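Local atomic coordinates of SPD1 nuclease (Streptococcus pyogenes, PDB entry 2XGR), a protein that probably hydrolyses DNA outside the cell as a metal-binding endonuclease of the His-Me finger clan, encoded by a prophage. Residues Gln79-His84 and Asp176-Tyr181. Sequence-based numbering, arbitrary orientation.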
ATOM      1  N   GLN A  79       0.783   5.996   9.278  1.00  6.12           N
ATOM      2  CA  GLN A  79       1.899   6.941   9.277  1.00  6.46           C
ATOM      3  C   GLN A  79       2.880   6.392  10.325  1.00  8.74           C
ATOM      4  O   GLN A  79       2.489   6.160  11.484  1.00  8.99           O
ATOM      5  CB  GLN A  79       1.370   8.363   9.557  1.00  6.91           C
ATOM      6  CG  GLN A  79       2.481   9.402   9.314  1.00 11.34           C
ATOM      7  CD  GLN A  79       2.006  10.796   9.524  1.00 11.50           C
ATOM      8  OE1 GLN A  79       2.403  11.431  10.520  1.00 13.01           O
ATOM      9  NE2 GLN A  79       1.128  11.292   8.622  1.00  8.01           N
ATOM     10  N   LEU A  80       4.082   6.006   9.875  1.00  6.94           N
ATOM     11  CA  LEU A  80       4.971   5.239  10.796  1.00  8.49           C
ATOM     12  C   LEU A  80       6.429   5.545  10.527  1.00  8.36           C
ATOM     13  O   LEU A  80       6.781   6.050   9.417  1.00  8.03           O
ATOM     14  CB  LEU A  80       4.683   3.694  10.690  1.00  6.17           C
ATOM     15  CG  LEU A  80       5.360   2.970   9.496  1.00  7.90           C
ATOM     16  CD1 LEU A  80       5.446   1.443   9.713  1.00  8.63           C
ATOM     17  CD2 LEU A  80       4.577   3.317   8.104  1.00  5.38           C
ATOM     18  N   GLN A  81       7.276   5.185  11.502  1.00  7.91           N
ATOM     19  CA  GLN A  81       8.718   5.006  11.265  1.00  8.99           C
ATOM     20  C   GLN A  81       9.117   3.554  11.239  1.00  8.39           C
ATOM     21  O   GLN A  81       8.389   2.664  11.674  1.00  9.47           O
ATOM     22  CB  GLN A  81       9.534   5.742  12.377  1.00  7.85           C
ATOM     23  CG  GLN A  81       9.143   7.237  12.524  1.00 10.70           C
ATOM     24  CD  GLN A  81       9.945   7.846  13.681  1.00 14.88           C
ATOM     25  OE1 GLN A  81       9.841   7.365  14.793  1.00 17.29           O
ATOM     26  NE2 GLN A  81      10.700   8.888  13.421  1.00 14.62           N
ATOM     27  N   ASP A  82      10.375   3.334  10.833  1.00  9.36           N
ATOM     28  CA  ASP A  82      10.933   1.992  10.744  1.00 10.26           C
ATOM     29  C   ASP A  82      10.775   1.280  12.099  1.00 12.23           C
ATOM     30  O   ASP A  82      10.376   0.102  12.139  1.00 10.18           O
ATOM     31  CB  ASP A  82      12.418   2.071  10.420  1.00 10.24           C
ATOM     32  CG  ASP A  82      13.089   0.689  10.387  1.00 18.64           C
ATOM     33  OD1 ASP A  82      12.788  -0.118   9.535  1.00 20.02           O
ATOM     34  OD2 ASP A  82      13.874   0.394  11.273  1.00 24.88           O
ATOM     35  N   ARG A  83      10.902   2.058  13.183  1.00 10.84           N
ATOM     36  CA  ARG A  83      10.881   1.434  14.536  1.00 12.81           C
ATOM     37  C   ARG A  83       9.548   0.833  14.907  1.00 13.61           C
ATOM     38  O   ARG A  83       9.442   0.044  15.863  1.00 12.31           O
ATOM     39  CB  ARG A  83      11.242   2.446  15.640  1.00 11.53           C
ATOM     40  CG  ARG A  83      10.249   3.577  15.842  1.00 12.40           C
ATOM     41  CD  ARG A  83      10.897   4.699  16.658  1.00 19.22           C
ATOM     42  NE  ARG A  83      11.986   5.344  15.877  1.00 28.95           N
ATOM     43  CZ  ARG A  83      12.708   6.393  16.269  1.00 31.98           C
ATOM     44  NH1 ARG A  83      12.530   6.899  17.482  1.00 36.18           N
ATOM     45  NH2 ARG A  83      13.634   6.925  15.471  1.00 27.00           N
ATOM     46  N   HIS A  84       8.498   1.269  14.196  1.00  9.84           N
ATOM     47  CA  HIS A  84       7.148   0.826  14.546  1.00  8.89           C
ATOM     48  C   HIS A  84       6.686  -0.408  13.819  1.00  8.43           C
ATOM     49  O   HIS A  84       5.576  -0.875  14.091  1.00 10.23           O
ATOM     50  CB  HIS A  84       6.143   1.897  14.255  1.00  8.49           C
ATOM     51  CG  HIS A  84       6.455   3.232  14.836  1.00  9.15           C
ATOM     52  ND1 HIS A  84       6.418   3.484  16.210  1.00 15.47           N
ATOM     53  CD2 HIS A  84       6.710   4.418  14.233  1.00  5.87           C
ATOM     54  CE1 HIS A  84       6.764   4.744  16.427  1.00  8.60           C
ATOM     55  NE2 HIS A  84       6.891   5.346  15.243  1.00 14.70           N
ATOM     56  N   ASP A 176      14.737   8.315  11.184  1.00 14.18           N
ATOM     57  CA  ASP A 176      14.109   9.424  11.837  1.00 17.30           C
ATOM     58  C   ASP A 176      12.944  10.008  11.055  1.00 14.06           C
ATOM     59  O   ASP A 176      12.237  10.879  11.581  1.00 16.39           O
ATOM     60  CB  ASP A 176      15.137  10.532  12.146  1.00 18.42           C
ATOM     61  CG  ASP A 176      16.198  10.081  13.182  1.00 26.12           C
ATOM     62  OD1 ASP A 176      15.826   9.513  14.253  1.00 28.70           O
ATOM     63  OD2 ASP A 176      17.398  10.207  12.856  1.00 38.10           O
ATOM     64  N   PHE A 177      12.746   9.538   9.827  1.00 11.08           N
ATOM     65  CA  PHE A 177      11.688  10.087   8.975  1.00 10.63           C
ATOM     66  C   PHE A 177      10.454   9.175   9.029  1.00  8.59           C
ATOM     67  O   PHE A 177      10.494   8.035   9.537  1.00 10.82           O
ATOM     68  CB  PHE A 177      12.154  10.212   7.506  1.00  9.34           C
ATOM     69  CG  PHE A 177      13.260  11.259   7.302  1.00 14.15           C
ATOM     70  CD1 PHE A 177      13.515  12.195   8.292  1.00 18.52           C
ATOM     71  CD2 PHE A 177      13.961  11.318   6.083  1.00 16.49           C
ATOM     72  CE1 PHE A 177      14.526  13.190   8.089  1.00 21.62           C
ATOM     73  CE2 PHE A 177      14.942  12.348   5.879  1.00 14.97           C
ATOM     74  CZ  PHE A 177      15.186  13.249   6.887  1.00 17.97           C
ATOM     75  N   TRP A 178       9.333   9.717   8.535  1.00  9.02           N
ATOM     76  CA  TRP A 178       8.049   8.987   8.600  1.00  8.74           C
ATOM     77  C   TRP A 178       7.593   8.688   7.195  1.00  8.01           C
ATOM     78  O   TRP A 178       7.892   9.443   6.277  1.00  7.55           O
ATOM     79  CB  TRP A 178       6.978   9.885   9.196  1.00  7.79           C
ATOM     80  CG  TRP A 178       7.294  10.255  10.629  1.00 11.42           C
ATOM     81  CD1 TRP A 178       8.173  11.226  11.075  1.00 11.89           C
ATOM     82  CD2 TRP A 178       6.735   9.637  11.799  1.00 10.43           C
ATOM     83  NE1 TRP A 178       8.218  11.214  12.489  1.00 11.28           N
ATOM     84  CE2 TRP A 178       7.348  10.246  12.939  1.00 10.90           C
ATOM     85  CE3 TRP A 178       5.816   8.577  11.996  1.00  7.95           C
ATOM     86  CZ2 TRP A 178       7.015   9.861  14.249  1.00 12.05           C
ATOM     87  CZ3 TRP A 178       5.465   8.237  13.301  1.00 11.16           C
ATOM     88  CH2 TRP A 178       6.093   8.848  14.406  1.00 12.26           C
ATOM     89  N   LEU A 179       6.887   7.582   7.052  1.00  6.89           N
ATOM     90  CA  LEU A 179       6.164   7.263   5.808  1.00  6.84           C
ATOM     91  C   LEU A 179       4.689   7.452   6.074  1.00  6.58           C
ATOM     92  O   LEU A 179       4.142   6.893   7.065  1.00  5.82           O
ATOM     93  CB  LEU A 179       6.453   5.804   5.480  1.00  6.87           C
ATOM     94  CG  LEU A 179       5.542   5.232   4.346  1.00  7.78           C
ATOM     95  CD1 LEU A 179       5.757   6.009   2.979  1.00  7.14           C
ATOM     96  CD2 LEU A 179       5.792   3.698   4.173  1.00  6.47           C
ATOM     97  N   ASP A 180       4.009   8.205   5.200  1.00  7.20           N
ATOM     98  CA  ASP A 180       2.556   8.257   5.258  1.00  7.23           C
ATOM     99  C   ASP A 180       2.127   7.442   4.049  1.00  7.39           C
ATOM    100  O   ASP A 180       2.480   7.751   2.892  1.00  6.07           O
ATOM    101  CB  ASP A 180       2.073   9.735   5.156  1.00  5.49           C
ATOM    102  CG  ASP A 180       0.552   9.854   5.167  1.00  7.72           C
ATOM    103  OD1 ASP A 180      -0.085   9.447   4.194  1.00  7.95           O
ATOM    104  OD2 ASP A 180       0.010  10.295   6.224  1.00 10.21           O
ATOM    105  N   TYR A 181       1.289   6.422   4.276  1.00  5.37           N
ATOM    106  CA  TYR A 181       1.005   5.495   3.217  1.00  5.66           C
ATOM    107  C   TYR A 181      -0.469   5.070   3.308  1.00  5.77           C
ATOM    108  O   TYR A 181      -0.924   4.569   4.343  1.00  6.76           O
ATOM    109  CB  TYR A 181       1.953   4.258   3.412  1.00  5.97           C
ATOM    110  CG  TYR A 181       1.724   3.051   2.502  1.00  4.67           C
ATOM    111  CD1 TYR A 181       1.487   3.186   1.106  1.00  4.45           C
ATOM    112  CD2 TYR A 181       1.715   1.764   3.024  1.00  7.47           C
ATOM    113  CE1 TYR A 181       1.292   2.039   0.289  1.00  5.13           C
ATOM    114  CE2 TYR A 181       1.496   0.606   2.213  1.00  5.63           C
ATOM    115  CZ  TYR A 181       1.303   0.776   0.846  1.00  4.50           C
ATOM    116  OH  TYR A 181       1.155  -0.348   0.074  1.00  6.77           O
TER
HETATM  117  O   HOH W   1      12.572  10.133  15.351  1.00 31.89           O
HETATM  118  O   HOH W   2      11.839   5.519   9.578  1.00  9.85           O
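Gln81 lays its CG over one face of the Trp178 indole, 3.4 Å from the centroid of the six-membered ring, where strand 76-80 runs antiparallel beside strand 178-186 in the large sheet of this His-Me finger nuclease. The CH-pi contact continues as a stack, the amide lying 11° from the ring plane. Glutamine suits the place because methylenes and a flat amide both lie well on an aromatic surface, and its NE2 still makes a weak hydrogen bond to Asp176 O. Phe56 meets the indole edge-to-face.

One residue back from Gln81, Leu80 forms a hydrogen-bonded pair with Leu179: Leu80 N gives to Leu179 O (2.9 Å) and Leu179 N to Leu80 O (2.8 Å). Leu80 CD2 comes within 4.1 Å of Leu179 CB, and Leu179 rests on Leu167 and Leu171 of helix 160-173, an apolar face suited to leucine.

Gln79 and Asp180 occupy the sheet face that Leu80 and Leu179 do not. Both are buried polar residues: Leu54 N donates to Asp180 OD2, and Leu54 O accepts from Gln79 NE2. With CG anti to the backbone N (chi1 -170°) and the chain extended beyond it, Gln79 brings NE2 to Asp180. There NE2 donates at 2.8 Å to the anti lone pair of Asp180 OD2, and that oxygen lies only 2° out of the Gln79 amide plane.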